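Local coordinates for polyketide biosynthesis cytochrome P450 PksS (Bacillus subtilis, PDB 4YZR), which is a heme-dependent cytochrome P450 monooxygenase that acts on dihydrobacillaene in the biosynthesis of the antibiotic polyketide bacillaene, at residues Glu28-Phe33 with Trp45-Tyr50; Leu57-Ile62 with Glu298-Lys303; Leu149-Ile154 with Glu163-Phe168. One frame throughout, in Å; residues are numbered along the deposited sequence.

Contact 1 (Glu28-Phe33 with Trp45-Tyr50); sequences EPIHRF and WLITRY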
# COMPACT_ATOMS: atom_id res chain seq x y z
N GLU A 28 8.52 -21.59 -12.78
CA GLU A 28 9.40 -20.76 -13.48
C GLU A 28 9.59 -19.48 -12.62
O GLU A 28 9.13 -18.39 -12.98
CB GLU A 28 8.86 -20.42 -14.83
CG GLU A 28 9.89 -19.88 -15.79
CD GLU A 28 9.34 -19.62 -17.21
OE1 GLU A 28 8.31 -20.21 -17.62
OE2 GLU A 28 9.92 -18.78 -17.87
N PRO A 29 10.37 -19.68 -11.56
CA PRO A 29 10.47 -18.59 -10.55
C PRO A 29 11.23 -17.39 -10.97
O PRO A 29 11.15 -16.33 -10.28
CB PRO A 29 11.03 -19.34 -9.35
CG PRO A 29 11.87 -20.47 -9.92
CD PRO A 29 11.01 -20.94 -11.07
N ILE A 30 12.03 -17.41 -12.05
CA ILE A 30 12.67 -16.26 -12.59
C ILE A 30 12.26 -16.24 -14.06
O ILE A 30 12.76 -17.11 -14.85
CB ILE A 30 14.18 -16.33 -12.44
CG1 ILE A 30 14.51 -16.42 -10.97
CG2 ILE A 30 14.87 -15.15 -13.13
CD1 ILE A 30 15.95 -16.77 -10.84
N HIS A 31 11.43 -15.31 -14.44
CA HIS A 31 10.71 -15.41 -15.74
C HIS A 31 10.79 -14.19 -16.45
O HIS A 31 10.33 -13.09 -16.02
CB HIS A 31 9.27 -15.78 -15.41
CG HIS A 31 8.35 -15.68 -16.60
ND1 HIS A 31 8.34 -16.62 -17.62
CD2 HIS A 31 7.43 -14.76 -16.95
CE1 HIS A 31 7.50 -16.24 -18.57
NE2 HIS A 31 6.89 -15.15 -18.18
N ARG A 32 11.31 -14.21 -17.72
CA ARG A 32 11.36 -13.07 -18.54
C ARG A 32 10.02 -12.80 -19.26
O ARG A 32 9.44 -13.76 -19.78
CB ARG A 32 12.47 -13.24 -19.59
CG ARG A 32 12.70 -11.97 -20.36
CD ARG A 32 13.86 -12.04 -21.36
NE ARG A 32 14.17 -10.72 -21.97
CZ ARG A 32 13.53 -10.18 -23.03
NH1 ARG A 32 12.51 -10.81 -23.60
NH2 ARG A 32 13.89 -9.04 -23.55
N PHE A 33 9.54 -11.60 -19.29
CA PHE A 33 8.29 -11.27 -20.01
C PHE A 33 8.42 -9.88 -20.53
O PHE A 33 9.42 -9.21 -20.36
CB PHE A 33 7.06 -11.48 -19.11
CG PHE A 33 6.88 -10.44 -17.97
CD1 PHE A 33 7.65 -10.49 -16.79
CD2 PHE A 33 5.99 -9.38 -18.09
CE1 PHE A 33 7.47 -9.54 -15.79
CE2 PHE A 33 5.79 -8.47 -17.10
CZ PHE A 33 6.57 -8.55 -15.96
N TRP A 45 11.49 -8.98 -15.74
CA TRP A 45 11.65 -10.26 -15.09
C TRP A 45 10.72 -10.36 -13.89
O TRP A 45 10.72 -9.46 -13.08
CB TRP A 45 13.10 -10.47 -14.58
CG TRP A 45 14.11 -10.53 -15.70
CD1 TRP A 45 14.71 -9.51 -16.29
CD2 TRP A 45 14.56 -11.71 -16.35
NE1 TRP A 45 15.54 -9.96 -17.28
CE2 TRP A 45 15.45 -11.31 -17.33
CE3 TRP A 45 14.29 -13.05 -16.18
CZ2 TRP A 45 16.09 -12.20 -18.14
CZ3 TRP A 45 14.95 -13.95 -16.99
CH2 TRP A 45 15.83 -13.51 -17.95
N LEU A 46 9.98 -11.44 -13.82
CA LEU A 46 9.13 -11.73 -12.69
C LEU A 46 9.85 -12.62 -11.73
O LEU A 46 10.23 -13.73 -12.10
CB LEU A 46 7.83 -12.40 -13.15
CG LEU A 46 6.85 -12.78 -12.07
CD1 LEU A 46 6.38 -11.57 -11.27
CD2 LEU A 46 5.69 -13.65 -12.62
N ILE A 47 10.00 -12.20 -10.45
CA ILE A 47 10.70 -12.92 -9.41
C ILE A 47 9.71 -13.35 -8.36
O ILE A 47 9.05 -12.45 -7.76
CB ILE A 47 11.78 -11.97 -8.80
CG1 ILE A 47 12.60 -11.27 -9.88
CG2 ILE A 47 12.69 -12.74 -7.80
CD1 ILE A 47 13.37 -12.17 -10.82
N THR A 48 9.44 -14.64 -8.20
CA THR A 48 8.38 -15.12 -7.35
C THR A 48 8.70 -15.82 -6.10
O THR A 48 7.85 -16.01 -5.24
CB THR A 48 7.36 -15.92 -8.15
OG1 THR A 48 8.11 -16.77 -9.04
CG2 THR A 48 6.52 -14.98 -8.99
N ARG A 49 9.96 -16.33 -5.97
CA ARG A 49 10.37 -16.92 -4.71
C ARG A 49 10.86 -15.94 -3.66
O ARG A 49 11.42 -14.93 -4.02
CB ARG A 49 11.54 -17.88 -4.93
CG ARG A 49 11.15 -19.19 -5.66
CD ARG A 49 12.46 -19.90 -6.14
NE ARG A 49 13.35 -20.21 -5.01
CZ ARG A 49 13.42 -21.37 -4.38
NH1 ARG A 49 14.23 -21.51 -3.34
NH2 ARG A 49 12.61 -22.40 -4.70
N TYR A 50 10.70 -16.28 -2.39
CA TYR A 50 11.11 -15.39 -1.32
C TYR A 50 12.62 -15.16 -1.35
O TYR A 50 13.12 -14.05 -1.22
CB TYR A 50 10.69 -15.96 0.02
CG TYR A 50 10.91 -15.10 1.21
CD1 TYR A 50 12.13 -15.00 1.87
CD2 TYR A 50 9.83 -14.41 1.78
CE1 TYR A 50 12.29 -14.28 3.02
CE2 TYR A 50 9.99 -13.67 2.96
CZ TYR A 50 11.22 -13.62 3.58
OH TYR A 50 11.38 -12.95 4.78
O HOH W 1 8.43 -15.94 -11.71
O HOH W 2 12.11 -16.35 -7.78
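Leu46 O is gripped by two donors: His31 N, 3.1 Å away across the strands, and a water that also donates to Glu28 O and accepts from Thr48 OG1. The return bond of this pair, Leu46 N to His31 O, is shorter at 2.8 Å and nearly straight (169°). Together they make His31 and Leu46 a hydrogen-bonded pair of an antiparallel hairpin, flanked by the non-hydrogen-bonded pairs Ile30 with Ile47 and Arg32 with Trp45. Where the strands end, Thr48 N continues the ladder by donating to Pro29 O at 3.2 Å. A second water donates to that same oxygen while accepting from Arg49 N, and Pro29 CB packs alongside Arg49 CD, whose NE goes on to a salt bridge with Asp51.

On the Trp45 face, Arg32 CB sits over the six-membered ring, 3.7 Å from its centroid and only 13° off the normal. Arg32 then runs extended, CG anti to the backbone N (chi1 -171°), which carries CG and CD on past Trp45 CZ2. In the conformer given here, Ile30 CG2 meets Trp45 CE3 obliquely, while the indole NE1 bonds to Asp311. Phe33 turns the edge of its ring to Leu46 N, with CE1 also touching Leu46 CB. His31 ND1 reaches back to Glu28 OE2 at 2.7 Å; the oxygen lies in the imidazole plane but is met from well above the carboxylate plane. His31 NE2 has Phe6 N as a partner.

This hairpin is part of the P450 β-sheet in which strand 312-315 runs beside strand 42-47. Backbone bonds and two waters satisfy the carbonyls where the strands part, the aliphatic stem of Arg32 shields the indole, and the Glu28 and Phe6 bonds together hold the rotation of the His31 ring, which the carboxylate probably polarises.

Contact 2 (Leu57-Ile62 with Glu298-Lys303); sequences LKDNRI and EDFTYK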
# COMPACT_ATOMS: atom_id res chain seq x y z
N LEU A 57 16.03 -7.45 -3.75
CA LEU A 57 15.80 -6.27 -2.89
C LEU A 57 17.06 -5.71 -2.29
O LEU A 57 17.07 -4.53 -1.95
CB LEU A 57 14.71 -6.64 -1.85
CG LEU A 57 13.32 -6.81 -2.39
CD1 LEU A 57 12.38 -7.43 -1.38
CD2 LEU A 57 12.77 -5.46 -2.83
N LYS A 58 18.07 -6.51 -2.19
CA LYS A 58 19.37 -6.09 -1.62
C LYS A 58 20.40 -5.82 -2.68
O LYS A 58 21.52 -5.42 -2.32
CB LYS A 58 19.87 -7.30 -0.74
CG LYS A 58 18.97 -7.46 0.47
CD LYS A 58 19.67 -8.36 1.47
CE LYS A 58 19.08 -9.72 1.58
NZ LYS A 58 19.04 -10.04 3.04
N ASP A 59 20.14 -6.07 -3.93
CA ASP A 59 21.19 -6.10 -4.96
C ASP A 59 21.40 -4.66 -5.43
O ASP A 59 20.55 -4.00 -5.97
CB ASP A 59 20.65 -6.96 -6.10
CG ASP A 59 21.65 -7.24 -7.16
OD1 ASP A 59 22.64 -6.44 -7.36
OD2 ASP A 59 21.47 -8.16 -7.99
N ASN A 60 22.65 -4.14 -5.27
CA ASN A 60 22.96 -2.79 -5.71
C ASN A 60 23.09 -2.63 -7.26
O ASN A 60 23.24 -1.50 -7.64
CB ASN A 60 24.21 -2.22 -4.98
CG ASN A 60 25.47 -2.89 -5.44
OD1 ASN A 60 25.57 -3.68 -6.37
ND2 ASN A 60 26.55 -2.49 -4.75
N ARG A 61 22.89 -3.71 -8.01
CA ARG A 61 22.82 -3.66 -9.49
C ARG A 61 21.37 -3.25 -9.89
O ARG A 61 21.13 -3.09 -11.11
CB ARG A 61 23.23 -4.95 -10.10
CG ARG A 61 24.74 -5.17 -9.82
CD ARG A 61 25.13 -6.53 -10.26
NE ARG A 61 24.38 -7.59 -9.56
CZ ARG A 61 24.55 -8.91 -9.61
NH1 ARG A 61 23.73 -9.69 -8.90
NH2 ARG A 61 25.52 -9.47 -10.28
N ILE A 62 20.46 -3.04 -8.97
CA ILE A 62 19.07 -2.67 -9.26
C ILE A 62 18.88 -1.26 -8.85
O ILE A 62 19.26 -0.94 -7.65
CB ILE A 62 18.09 -3.60 -8.56
CG1 ILE A 62 18.35 -5.03 -8.90
CG2 ILE A 62 16.64 -3.20 -8.86
CD1 ILE A 62 18.37 -5.33 -10.38
N GLU A 298 23.12 -2.92 -15.15
CA GLU A 298 24.17 -3.60 -15.95
C GLU A 298 23.73 -4.98 -16.20
O GLU A 298 22.84 -5.52 -15.51
CB GLU A 298 25.48 -3.55 -15.11
CG GLU A 298 25.48 -4.41 -13.81
CD GLU A 298 26.66 -4.06 -12.85
OE1 GLU A 298 27.38 -5.02 -12.45
OE2 GLU A 298 26.84 -2.87 -12.46
N ASP A 299 24.31 -5.61 -17.21
CA ASP A 299 24.09 -6.95 -17.46
C ASP A 299 24.68 -7.87 -16.36
O ASP A 299 25.81 -7.67 -15.93
CB ASP A 299 24.86 -7.36 -18.77
CG ASP A 299 24.34 -6.67 -20.03
OD1 ASP A 299 23.41 -5.79 -20.07
OD2 ASP A 299 24.92 -7.06 -21.10
N PHE A 300 24.00 -8.90 -15.94
CA PHE A 300 24.52 -9.87 -15.02
C PHE A 300 23.76 -11.16 -15.10
O PHE A 300 22.57 -11.21 -15.57
CB PHE A 300 24.56 -9.34 -13.58
CG PHE A 300 23.18 -9.04 -12.94
CD1 PHE A 300 22.61 -7.79 -13.06
CD2 PHE A 300 22.58 -9.97 -12.12
CE1 PHE A 300 21.38 -7.49 -12.44
CE2 PHE A 300 21.37 -9.68 -11.50
CZ PHE A 300 20.83 -8.42 -11.64
N THR A 301 24.34 -12.23 -14.61
CA THR A 301 23.68 -13.48 -14.56
C THR A 301 23.23 -13.83 -13.13
O THR A 301 23.92 -13.58 -12.16
CB THR A 301 24.64 -14.65 -15.00
OG1 THR A 301 25.08 -14.34 -16.30
CG2 THR A 301 24.00 -15.99 -15.05
N TYR A 302 22.00 -14.31 -13.05
CA TYR A 302 21.43 -14.75 -11.79
C TYR A 302 20.78 -16.06 -11.97
O TYR A 302 19.83 -16.20 -12.72
CB TYR A 302 20.36 -13.70 -11.30
CG TYR A 302 19.81 -14.04 -9.90
CD1 TYR A 302 18.72 -14.88 -9.73
CD2 TYR A 302 20.43 -13.54 -8.77
CE1 TYR A 302 18.25 -15.23 -8.49
CE2 TYR A 302 20.02 -13.98 -7.49
CZ TYR A 302 18.88 -14.73 -7.36
OH TYR A 302 18.48 -15.15 -6.13
N LYS A 303 21.32 -17.12 -11.33
CA LYS A 303 20.78 -18.50 -11.44
C LYS A 303 20.69 -18.97 -12.90
O LYS A 303 19.68 -19.51 -13.34
CB LYS A 303 19.46 -18.69 -10.65
CG LYS A 303 19.64 -18.65 -9.12
CD LYS A 303 18.45 -19.06 -8.33
CE LYS A 303 18.75 -19.01 -6.85
NZ LYS A 303 17.55 -19.31 -6.02
O HOH W 3 23.97 -12.81 -9.35
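Arg61 lies on the ring of Phe300, and the turn that carries it there is a type I β turn from Asp59 to Ile62 combined with an Asx turn, in which Asp59 OD1 accepts from Arg61 N at 2.8 Å. The arginine leaves the turn with CB 3.9 Å from Phe300 CE1. CG and CD then pass the carboxylate of Glu298, CD coming 3.5 Å from OE1; this is a contact with the aliphatic stem, for the charged ends stay further apart. A bend at chi3 (-60°) swings the guanidinium back over the phenyl face.

NE points to Asp59 OD1, which offers its syn lone pair, and NH1 donates to Asp59 OD2 at 2.9 Å, from above the carboxylate plane, giving a side-on, two-nitrogen salt bridge. OD1 therefore holds two donors, the backbone N and NE, and the grip sets the plane of the guanidinium. With that plane turned 17° from the ring, CZ stands 3.7 Å from the Phe300 centroid, a cation-pi stack offset toward the rim. NH1 also reaches a water that donates to Thr301 O, linking the turn to strand 300-302. Paired with Asp59 at its edge and lying on an aromatic face, the positive charge is probably stabilised even at this surface.

Ile62 meets the same phenyl at its edge, CD1 to CZ 4.1 Å. At the far tip, Arg61 NH2 ends 3.4 Å from Phe300 CB.

Contact 3 (Leu149-Ile154 with Glu163-Phe168); sequences LPFIVI and EDRSQF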
# COMPACT_ATOMS: atom_id res chain seq x y z
N LEU A 149 -12.15 5.27 6.38
CA LEU A 149 -11.32 5.39 7.56
C LEU A 149 -9.93 5.91 7.21
O LEU A 149 -9.50 6.95 7.75
CB LEU A 149 -11.31 4.16 8.42
CG LEU A 149 -10.48 4.23 9.69
CD1 LEU A 149 -11.07 3.43 10.90
CD2 LEU A 149 -9.04 3.92 9.54
N PRO A 150 -9.21 5.32 6.24
CA PRO A 150 -7.85 5.81 5.92
C PRO A 150 -7.93 7.21 5.38
O PRO A 150 -6.97 8.00 5.59
CB PRO A 150 -7.34 4.79 4.96
CG PRO A 150 -8.11 3.51 5.30
CD PRO A 150 -9.49 4.03 5.56
N PHE A 151 -8.95 7.54 4.61
CA PHE A 151 -9.10 8.91 4.10
C PHE A 151 -9.24 9.91 5.19
O PHE A 151 -8.59 11.00 5.11
CB PHE A 151 -10.27 8.98 3.11
CG PHE A 151 -10.48 10.38 2.53
CD1 PHE A 151 -9.76 10.76 1.46
CD2 PHE A 151 -11.28 11.24 3.16
CE1 PHE A 151 -9.94 12.13 1.00
CE2 PHE A 151 -11.47 12.50 2.69
CZ PHE A 151 -10.77 12.92 1.67
N ILE A 152 -10.03 9.64 6.19
CA ILE A 152 -10.18 10.60 7.28
C ILE A 152 -8.87 10.69 8.09
O ILE A 152 -8.46 11.77 8.49
CB ILE A 152 -11.38 10.29 8.18
CG1 ILE A 152 -12.69 10.26 7.29
CG2 ILE A 152 -11.50 11.30 9.33
CD1 ILE A 152 -13.84 9.63 8.00
N VAL A 153 -8.22 9.55 8.33
CA VAL A 153 -6.94 9.58 9.00
C VAL A 153 -5.93 10.43 8.30
O VAL A 153 -5.26 11.31 8.89
CB VAL A 153 -6.42 8.14 9.19
CG1 VAL A 153 -4.95 8.26 9.72
CG2 VAL A 153 -7.33 7.41 10.18
N ILE A 154 -5.78 10.26 7.00
CA ILE A 154 -4.85 11.07 6.20
C ILE A 154 -5.25 12.50 6.21
O ILE A 154 -4.37 13.40 6.28
CB ILE A 154 -4.73 10.58 4.71
CG1 ILE A 154 -3.79 9.51 4.65
CG2 ILE A 154 -4.37 11.72 3.69
CD1 ILE A 154 -2.36 10.01 4.88
N GLU A 163 -14.04 21.34 5.32
CA GLU A 163 -14.67 21.94 4.14
C GLU A 163 -14.02 21.67 2.84
O GLU A 163 -14.57 21.89 1.76
CB GLU A 163 -14.86 23.46 4.35
CG GLU A 163 -13.62 24.28 4.52
CD GLU A 163 -13.09 24.37 5.98
OE1 GLU A 163 -13.46 23.58 6.90
OE2 GLU A 163 -12.23 25.28 6.20
N ASP A 164 -12.81 21.13 2.89
CA ASP A 164 -12.01 20.82 1.71
C ASP A 164 -11.96 19.28 1.34
O ASP A 164 -11.44 18.96 0.31
CB ASP A 164 -10.60 21.30 1.92
CG ASP A 164 -10.41 22.81 1.98
OD1 ASP A 164 -11.37 23.50 1.66
OD2 ASP A 164 -9.26 23.17 2.18
N ARG A 165 -12.55 18.53 2.21
CA ARG A 165 -12.40 17.06 2.08
C ARG A 165 -13.11 16.46 0.88
O ARG A 165 -12.55 15.56 0.25
CB ARG A 165 -12.67 16.37 3.35
CG ARG A 165 -11.53 16.66 4.36
CD ARG A 165 -11.84 16.07 5.67
NE ARG A 165 -11.00 16.60 6.74
CZ ARG A 165 -10.98 16.17 7.97
NH1 ARG A 165 -11.86 15.31 8.44
NH2 ARG A 165 -10.13 16.80 8.76
N SER A 166 -14.31 16.93 0.56
CA SER A 166 -14.98 16.39 -0.59
C SER A 166 -14.20 16.61 -1.84
O SER A 166 -14.03 15.70 -2.70
CB SER A 166 -16.39 16.97 -0.74
OG SER A 166 -17.22 16.51 0.26
N GLN A 167 -13.65 17.83 -2.03
CA GLN A 167 -12.83 18.13 -3.11
C GLN A 167 -11.49 17.31 -3.11
O GLN A 167 -11.01 16.86 -4.15
CB GLN A 167 -12.55 19.66 -3.17
CG GLN A 167 -11.65 20.07 -4.28
CD GLN A 167 -12.24 19.84 -5.65
OE1 GLN A 167 -13.19 20.58 -6.06
NE2 GLN A 167 -11.82 18.89 -6.36
N PHE A 168 -10.91 17.27 -1.91
CA PHE A 168 -9.65 16.49 -1.79
C PHE A 168 -9.83 15.00 -2.21
O PHE A 168 -8.97 14.53 -2.90
CB PHE A 168 -9.17 16.63 -0.35
CG PHE A 168 -7.74 16.19 -0.12
CD1 PHE A 168 -6.73 16.96 -0.62
CD2 PHE A 168 -7.47 15.07 0.57
CE1 PHE A 168 -5.39 16.60 -0.40
CE2 PHE A 168 -6.13 14.68 0.81
CZ PHE A 168 -5.13 15.41 0.29
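Phe151 and Phe168 form the tight half of this helix-helix contact, which joins helix 148-158 to the start of helix 165-175, the E and F helices of the P450 fold. The rings are not stacked. Phe151 brings CE1 up to the edge of Phe168, close to the plane of that ring, 3.9 Å from CD2, while CD2 meets the Phe151 ring obliquely. Phe151 is swung out toward the other helix by a first torsion of -180°, which places CG opposite the backbone N. Its CZ comes 3.5 Å from Arg165 O, which lies near the plane of the ring, so the weakly positive C-H rim faces a carbonyl oxygen. CE2 of the same ring rests against Arg165 CB, and Leu243 of the long helix 228-259 packs on the phenylalanine as well.

Toward solvent the packing thins. Arg165 stretches out with an extended chain, passing Ile152 at about a right angle, and the nearest approach there is NH1 to Ile152 CG2 at 4.1 Å. Its polar end is held by another part of the chain: NE donates to Ile160 O in the connection between the two helices.

On the inner side, the side chain of Ile154 is about 4 Å from the heme, consistent with this contact backing onto the heme pocket. Ile154 CG2 faces the edge of Phe168 at a relaxed 4.5 Å from CE2.

In the fold
Contacts 1 and 2 are neighbours, their centres 13 Å apart, and in the conformer given Ile30 packs on Tyr302 and Lys303. Strand 42-47 of contact 1 leads into helix 50-58, which runs into segment 57-62 of contact 2, so the hairpin, that helix and the sheet of strands 300-302 and 305-307 form one β-rich region. Contact 3 lies in the helical part across the chain's centre, 38 Å from contact 1 and 41 Å from contact 2, centre to centre. Along the sequence it falls between the halves of contact 2, which brings late sequence back to the N-terminal region. The heme is about 4 Å from the side chain of Ile154 and about 9 Å from that of Ile62.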